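Side-chain contacts in fimbrial structural subunit (Actinomyces naeslundii, PDB 3QDH), which forms the shaft of Actinomyces type 2 fimbriae and probably mediates adhesion to streptococci and host cells during oral biofilm development: residues P71-V76 / L92-A97; Q81-T86 / A105-K110; N236-N239 / A245-Y248. All blocks are in the same frame, centred on the assembly; numbering follows the deposited sequence.

Contact 1. Residues P71-V76 / L92-A97; sequences PTDYKV and LKRIKA. With ZN (zinc ion), chain B.
Asp-73 and Arg-94 meet at a zinc site to which three carboxylates of this chain contribute, where the turn before strand 74-79 faces helix 89-96 in a domain of the Sgo0707 N2 family. The two side chains cross at about a right angle, their carboxylate and guanidinium planes turned 75° apart. Aspartate suits this place because its short side chain has two oxygens for two different tasks. OD1 of Asp-73 binds the zinc ion at 2.0 Å, while OD2 takes a salt bridge from Arg-94 NE at 2.7 Å. The accompanying hydrogen bond is weak, bent to 129° at the hydrogen, so charge attraction probably contributes much of the hold. Arginine has the length needed to reach from the helix: its CG stands beside its own backbone N, anti to the carbonyl carbon (chi1 -74°), and the chain then runs extended to NE. Asp-70 and Glu-90 supply the other two protein ligands. Arg-94 thus acts as a second-shell residue, and its positive charge probably offsets part of the negative charge gathered round the metal. It probably helps to position two ligands, since NE meets OD2 of Asp-73 and NH2 donates to OD2 of Asp-70.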
# COMPACT_ATOMS: atom_id res chain seq x y z
N PRO A 71 -20.28 -0.25 15.13
CA PRO A 71 -18.97 0.13 15.66
C PRO A 71 -18.55 -0.60 16.94
O PRO A 71 -17.35 -0.63 17.27
CB PRO A 71 -19.12 1.64 15.94
CG PRO A 71 -20.22 2.07 15.04
CD PRO A 71 -21.17 0.93 15.01
N THR A 72 -19.51 -1.21 17.65
CA THR A 72 -19.20 -1.97 18.87
C THR A 72 -18.94 -3.47 18.63
O THR A 72 -18.83 -4.24 19.59
CB THR A 72 -20.27 -1.78 19.99
OG1 THR A 72 -21.53 -2.29 19.56
CG2 THR A 72 -20.42 -0.31 20.33
N ASP A 73 -18.84 -3.86 17.35
CA ASP A 73 -18.60 -5.26 16.97
C ASP A 73 -17.12 -5.68 17.01
O ASP A 73 -16.81 -6.87 17.03
CB ASP A 73 -19.22 -5.57 15.60
CG ASP A 73 -20.74 -5.71 15.67
OD1 ASP A 73 -21.23 -6.02 16.78
OD2 ASP A 73 -21.45 -5.51 14.65
N TYR A 74 -16.23 -4.70 17.06
CA TYR A 74 -14.79 -4.98 17.02
C TYR A 74 -14.03 -3.79 17.57
O TYR A 74 -14.57 -2.69 17.73
CB TYR A 74 -14.36 -5.25 15.57
CG TYR A 74 -14.75 -4.12 14.66
CD1 TYR A 74 -13.89 -3.04 14.46
CD2 TYR A 74 -16.00 -4.09 14.04
CE1 TYR A 74 -14.26 -1.97 13.64
CE2 TYR A 74 -16.39 -3.03 13.23
CZ TYR A 74 -15.51 -1.98 13.03
OH TYR A 74 -15.88 -0.93 12.24
N LYS A 75 -12.74 -4.01 17.83
CA LYS A 75 -11.84 -2.94 18.22
C LYS A 75 -10.58 -3.04 17.36
O LYS A 75 -10.00 -4.11 17.24
CB LYS A 75 -11.46 -3.05 19.69
CG LYS A 75 -12.50 -2.52 20.66
CD LYS A 75 -12.08 -2.77 22.11
CE LYS A 75 -13.07 -2.18 23.10
NZ LYS A 75 -12.90 -2.80 24.45
N VAL A 76 -10.18 -1.92 16.77
CA VAL A 76 -8.92 -1.83 16.02
C VAL A 76 -7.87 -1.15 16.92
O VAL A 76 -8.15 -0.13 17.54
CB VAL A 76 -9.10 -1.05 14.72
CG1 VAL A 76 -7.78 -1.02 13.91
CG2 VAL A 76 -10.24 -1.65 13.87
N LEU A 92 -18.48 -11.71 17.89
CA LEU A 92 -18.23 -13.15 17.85
C LEU A 92 -19.51 -13.93 17.63
O LEU A 92 -19.51 -14.93 16.94
CB LEU A 92 -17.55 -13.64 19.15
CG LEU A 92 -16.16 -13.06 19.44
CD1 LEU A 92 -15.67 -13.60 20.80
CD2 LEU A 92 -15.18 -13.42 18.33
N LYS A 93 -20.61 -13.44 18.21
CA LYS A 93 -21.92 -14.04 17.98
C LYS A 93 -22.32 -13.92 16.49
O LYS A 93 -22.83 -14.86 15.90
CB LYS A 93 -22.96 -13.36 18.88
CG LYS A 93 -24.39 -13.85 18.69
CD LYS A 93 -25.33 -13.30 19.76
CE LYS A 93 -25.49 -14.27 20.91
NZ LYS A 93 -26.36 -15.44 20.53
N ARG A 94 -22.08 -12.75 15.90
CA ARG A 94 -22.33 -12.56 14.45
C ARG A 94 -21.55 -13.53 13.56
O ARG A 94 -22.09 -14.12 12.59
CB ARG A 94 -21.96 -11.15 14.03
CG ARG A 94 -22.93 -10.03 14.45
CD ARG A 94 -22.51 -8.77 13.71
NE ARG A 94 -23.14 -7.53 14.18
CZ ARG A 94 -24.31 -7.07 13.74
NH1 ARG A 94 -24.99 -7.77 12.85
NH2 ARG A 94 -24.81 -5.93 14.20
N ILE A 95 -20.26 -13.69 13.86
CA ILE A 95 -19.40 -14.56 13.07
C ILE A 95 -19.85 -16.01 13.17
O ILE A 95 -19.92 -16.70 12.15
CB ILE A 95 -17.89 -14.39 13.41
CG1 ILE A 95 -17.45 -12.96 13.11
CG2 ILE A 95 -17.05 -15.38 12.59
CD1 ILE A 95 -16.02 -12.59 13.64
N LYS A 96 -20.19 -16.47 14.37
CA LYS A 96 -20.77 -17.82 14.52
C LYS A 96 -22.05 -18.02 13.69
O LYS A 96 -22.27 -19.10 13.12
CB LYS A 96 -21.03 -18.13 16.01
CG LYS A 96 -21.66 -19.52 16.25
CD LYS A 96 -21.91 -19.74 17.75
CE LYS A 96 -23.00 -20.79 17.97
NZ LYS A 96 -22.53 -22.15 17.65
N ALA A 97 -22.88 -16.99 13.62
CA ALA A 97 -24.15 -17.04 12.89
C ALA A 97 -23.97 -16.86 11.37
O ALA A 97 -24.94 -16.93 10.63
CB ALA A 97 -25.10 -15.98 13.43
ZN ZN B . -22.99 -5.29 17.48

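Contact 2. Residues Q81-T86 / A105-K110; sequences QTVTVT and AVFQGK
Val-83 hydrogen-bonds through its backbone with Asp-48 in its own sheet, while its side chain turns to Phe-107 of the facing strand. No hydrogen bond links 81-86 to 105-110, and the space between the segments is left to apolar side chains. Even the carbonyl oxygen of Val-83, 3.7 Å from CE1 of Phe-107, makes no more than van der Waals contact there. Strand segments 82-86 and 105-110 run nearly antiparallel, at 156°, with their axes 9.0 Å apart, too far for backbone pairing and right for side chains that interlock between two layers.

Phe-107 does most of the bridging. The side chains of Val-83 and Phe-107 run alongside one another, pointing opposite ways, and CB of Val-83 lies at the ring's edge, in its plane, 3.7 Å from CD1. CG1 of Val-83 lies anti to its backbone N (chi1 -176°), which brings that methyl 3.8 Å from CE1 of Phe-107. A long flat ring can span the gap, and a beta-branched valine, stiff and well suited to a strand, offers it a broad apolar flank.

Val-85 works through one branch, CG2, which is shared between two partners: CZ of Phe-107 at 4.1 Å and CB of Ala-105 at 4.0 Å. Alanine suits the place because its single small methyl meets this branch beside the ring.

All four residues are buried, as expected in the hydrophobic interior of a beta sandwich. Strand 82-87 lies between strands 39-49 and 74-79 in one layer, strand 102-111 between 23-31 and 57-64 in the other, and Val-57, Ala-59 and Val-62 of strand 57-64 pack against the two valines.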
# COMPACT_ATOMS: atom_id res chain seq x y z
N GLN A 81 4.31 -1.94 15.25
CA GLN A 81 3.92 -2.15 13.86
C GLN A 81 2.74 -3.13 13.73
O GLN A 81 2.25 -3.37 12.62
CB GLN A 81 5.11 -2.63 13.01
CG GLN A 81 6.17 -1.55 12.73
CD GLN A 81 5.64 -0.44 11.85
OE1 GLN A 81 5.39 0.67 12.32
NE2 GLN A 81 5.45 -0.72 10.56
N THR A 82 2.29 -3.67 14.86
CA THR A 82 1.28 -4.74 14.83
C THR A 82 -0.14 -4.19 14.99
O THR A 82 -0.49 -3.60 16.02
CB THR A 82 1.59 -5.83 15.88
OG1 THR A 82 2.94 -6.28 15.73
CG2 THR A 82 0.64 -7.02 15.74
N VAL A 83 -0.95 -4.36 13.94
CA VAL A 83 -2.36 -3.94 13.97
C VAL A 83 -3.24 -5.15 14.26
O VAL A 83 -3.01 -6.23 13.73
CB VAL A 83 -2.76 -3.28 12.63
CG1 VAL A 83 -4.19 -2.75 12.69
CG2 VAL A 83 -1.78 -2.16 12.28
N THR A 84 -4.23 -4.97 15.13
CA THR A 84 -5.19 -6.03 15.43
C THR A 84 -6.62 -5.53 15.25
O THR A 84 -6.93 -4.37 15.54
CB THR A 84 -5.02 -6.63 16.85
OG1 THR A 84 -5.13 -5.60 17.84
CG2 THR A 84 -3.68 -7.36 17.02
N VAL A 85 -7.47 -6.42 14.73
CA VAL A 85 -8.91 -6.21 14.65
C VAL A 85 -9.50 -7.33 15.49
O VAL A 85 -9.45 -8.51 15.10
CB VAL A 85 -9.44 -6.31 13.20
CG1 VAL A 85 -10.99 -6.14 13.17
CG2 VAL A 85 -8.74 -5.29 12.31
N THR A 86 -10.01 -6.97 16.65
CA THR A 86 -10.41 -7.96 17.63
C THR A 86 -11.91 -7.85 17.80
O THR A 86 -12.42 -6.77 18.12
CB THR A 86 -9.68 -7.71 18.98
OG1 THR A 86 -8.26 -7.70 18.76
CG2 THR A 86 -10.01 -8.80 19.98
N ALA A 105 -10.76 -7.11 6.77
CA ALA A 105 -10.38 -5.75 7.06
C ALA A 105 -9.32 -5.32 6.07
O ALA A 105 -8.72 -6.16 5.39
CB ALA A 105 -9.87 -5.62 8.49
N VAL A 106 -9.09 -4.02 5.97
CA VAL A 106 -8.05 -3.49 5.10
C VAL A 106 -6.96 -2.92 5.99
O VAL A 106 -7.17 -1.90 6.65
CB VAL A 106 -8.60 -2.41 4.14
CG1 VAL A 106 -7.48 -1.80 3.30
CG2 VAL A 106 -9.69 -2.98 3.23
N PHE A 107 -5.81 -3.58 6.04
CA PHE A 107 -4.67 -3.07 6.79
C PHE A 107 -3.93 -2.07 5.92
O PHE A 107 -3.92 -2.21 4.70
CB PHE A 107 -3.76 -4.21 7.25
CG PHE A 107 -4.41 -5.12 8.25
CD1 PHE A 107 -4.21 -4.93 9.61
CD2 PHE A 107 -5.27 -6.14 7.83
CE1 PHE A 107 -4.83 -5.76 10.54
CE2 PHE A 107 -5.89 -6.98 8.75
CZ PHE A 107 -5.67 -6.79 10.11
N GLN A 108 -3.31 -1.07 6.55
CA GLN A 108 -2.72 0.02 5.78
C GLN A 108 -1.63 0.77 6.52
O GLN A 108 -1.57 0.76 7.75
CB GLN A 108 -3.81 0.99 5.33
CG GLN A 108 -4.63 1.56 6.47
CD GLN A 108 -5.88 2.25 5.99
OE1 GLN A 108 -6.77 1.63 5.39
NE2 GLN A 108 -5.97 3.54 6.25
N GLY A 109 -0.79 1.44 5.75
CA GLY A 109 0.27 2.27 6.31
C GLY A 109 0.75 3.23 5.24
O GLY A 109 0.50 3.02 4.05
N LYS A 110 1.44 4.28 5.67
CA LYS A 110 1.96 5.30 4.76
C LYS A 110 3.39 4.94 4.33
O LYS A 110 4.23 4.65 5.19
CB LYS A 110 1.95 6.67 5.44
CG LYS A 110 2.20 7.83 4.50
CD LYS A 110 1.99 9.18 5.18
CE LYS A 110 3.29 9.76 5.71
NZ LYS A 110 3.11 11.18 6.17

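Contact 3. Residues N236-N239 / A245-Y248; sequences NRDN and ARCY
Arg-246 reaches from the start of strand 245-254 to grip Asp-238 end-on, each of its terminal nitrogens taking a different oxygen. NH2 donates to Asp-238 OD1 at 2.9 Å in a nearly straight salt-bridge hydrogen bond, 170° at the hydrogen. NH1 donates to the backbone O of Asp-238 at 3.0 Å. Both acceptors lie close to the guanidinium plane, but the carboxylate itself stands almost upright to it, 83° away, and OD1 is met on its syn side. The backbone oxygen is approached from well above its carbonyl plane.

This is the close-fitting part of the contact. Arg-246 is buried, its side chain touches Phe-227 and Lys-187, and NH1 has a further hydrogen-bond partner in Tyr-192 OH. Arginine suits the place because several directional N-H groups can satisfy oxygens of a loop that lacks regular structure. Asp-238 sends its CG anti to the backbone N, beside its own carbonyl carbon, which lets carboxylate and carbonyl be held together. OD2 is hydrogen-bonded to Tyr-18 OH, so both carboxylate oxygens are engaged. The positive charge probably favours the ionised carboxylate.

The looser side lies along the loop: Asp-238 is only partly buried, and Asn-236, at the start of segment 236-239, is exposed. Between them, NH2 of Arg-237 is hydrogen-bonded to the backbone O of Ile-10. The salt bridge ties the loop before strand 245-254 to that strand, whose next residue, Cys-247, is disulfide-bonded to Cys-196, in a module of SpaA-like prealbumin fold consistent with a CnaB-type pilin domain.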
# COMPACT_ATOMS: atom_id res chain seq x y z
N ASN A 236 -6.92 -5.43 -15.80
CA ASN A 236 -7.09 -3.97 -15.67
C ASN A 236 -6.66 -3.39 -14.31
O ASN A 236 -7.35 -2.53 -13.74
CB ASN A 236 -8.54 -3.57 -16.00
CG ASN A 236 -8.67 -2.11 -16.38
OD1 ASN A 236 -7.94 -1.61 -17.23
ND2 ASN A 236 -9.62 -1.42 -15.76
N ARG A 237 -5.53 -3.85 -13.78
CA ARG A 237 -5.06 -3.41 -12.46
C ARG A 237 -3.96 -2.35 -12.48
O ARG A 237 -3.42 -1.99 -11.43
CB ARG A 237 -4.61 -4.61 -11.61
CG ARG A 237 -5.74 -5.30 -10.85
CD ARG A 237 -5.21 -6.40 -9.90
NE ARG A 237 -4.86 -5.91 -8.57
CZ ARG A 237 -3.64 -5.53 -8.19
NH1 ARG A 237 -2.62 -5.56 -9.05
NH2 ARG A 237 -3.43 -5.12 -6.94
N ASP A 238 -3.61 -1.84 -13.67
CA ASP A 238 -2.52 -0.86 -13.79
C ASP A 238 -1.23 -1.50 -13.25
O ASP A 238 -0.44 -0.86 -12.55
CB ASP A 238 -2.88 0.43 -13.02
CG ASP A 238 -1.78 1.48 -13.06
OD1 ASP A 238 -1.18 1.69 -14.13
OD2 ASP A 238 -1.52 2.11 -12.00
N ASN A 239 -1.03 -2.77 -13.59
CA ASN A 239 0.04 -3.57 -13.00
C ASN A 239 0.64 -4.54 -14.01
O ASN A 239 0.01 -4.87 -15.01
CB ASN A 239 -0.50 -4.35 -11.79
CG ASN A 239 0.59 -5.08 -11.01
OD1 ASN A 239 1.64 -4.51 -10.72
ND2 ASN A 239 0.34 -6.34 -10.66
N ALA A 245 10.71 -2.95 -13.00
CA ALA A 245 10.91 -1.57 -13.45
C ALA A 245 9.61 -1.01 -14.02
O ALA A 245 8.81 -1.76 -14.58
CB ALA A 245 12.03 -1.50 -14.50
N ARG A 246 9.39 0.29 -13.85
CA ARG A 246 8.19 0.96 -14.37
C ARG A 246 8.53 2.35 -14.92
O ARG A 246 9.39 3.05 -14.36
CB ARG A 246 7.11 1.07 -13.29
CG ARG A 246 5.73 1.48 -13.81
CD ARG A 246 4.75 1.80 -12.69
NE ARG A 246 3.59 2.55 -13.19
CZ ARG A 246 2.35 2.09 -13.26
NH1 ARG A 246 2.05 0.85 -12.87
NH2 ARG A 246 1.39 2.88 -13.73
N CYS A 247 7.86 2.74 -16.00
CA CYS A 247 8.06 4.04 -16.64
C CYS A 247 7.19 5.14 -16.05
O CYS A 247 6.01 4.94 -15.74
CB CYS A 247 7.76 3.96 -18.15
SG CYS A 247 8.73 2.80 -19.10
N TYR A 248 7.80 6.31 -15.90
CA TYR A 248 7.10 7.54 -15.56
C TYR A 248 7.53 8.65 -16.52
O TYR A 248 8.46 8.48 -17.30
CB TYR A 248 7.40 7.95 -14.12
CG TYR A 248 6.71 7.12 -13.06
CD1 TYR A 248 5.52 7.56 -12.49
CD2 TYR A 248 7.27 5.92 -12.60
CE1 TYR A 248 4.88 6.81 -11.50
CE2 TYR A 248 6.63 5.17 -11.61
CZ TYR A 248 5.44 5.62 -11.07
OH TYR A 248 4.80 4.90 -10.09

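How the contacts relate
Contacts 1 and 2 belong to one domain, and their segments alternate along the chain, with centres about 17 Å apart. Neighbouring strands 74-79 and 82-87 join them directly: Lys-75 N and Thr-86 O, 2.8 Å apart, probably form a hydrogen bond. The same strand 82-87 that lines the sandwich interior leads on into the helix of the zinc site, yet the side chain of Val-85 is still about 13 Å from the metal. Contact 3 lies in the other module, in series along the chain. Its centre is about 26 Å from that of contact 2 and 38 Å from that of contact 1, and it touches neither, remote from the zinc.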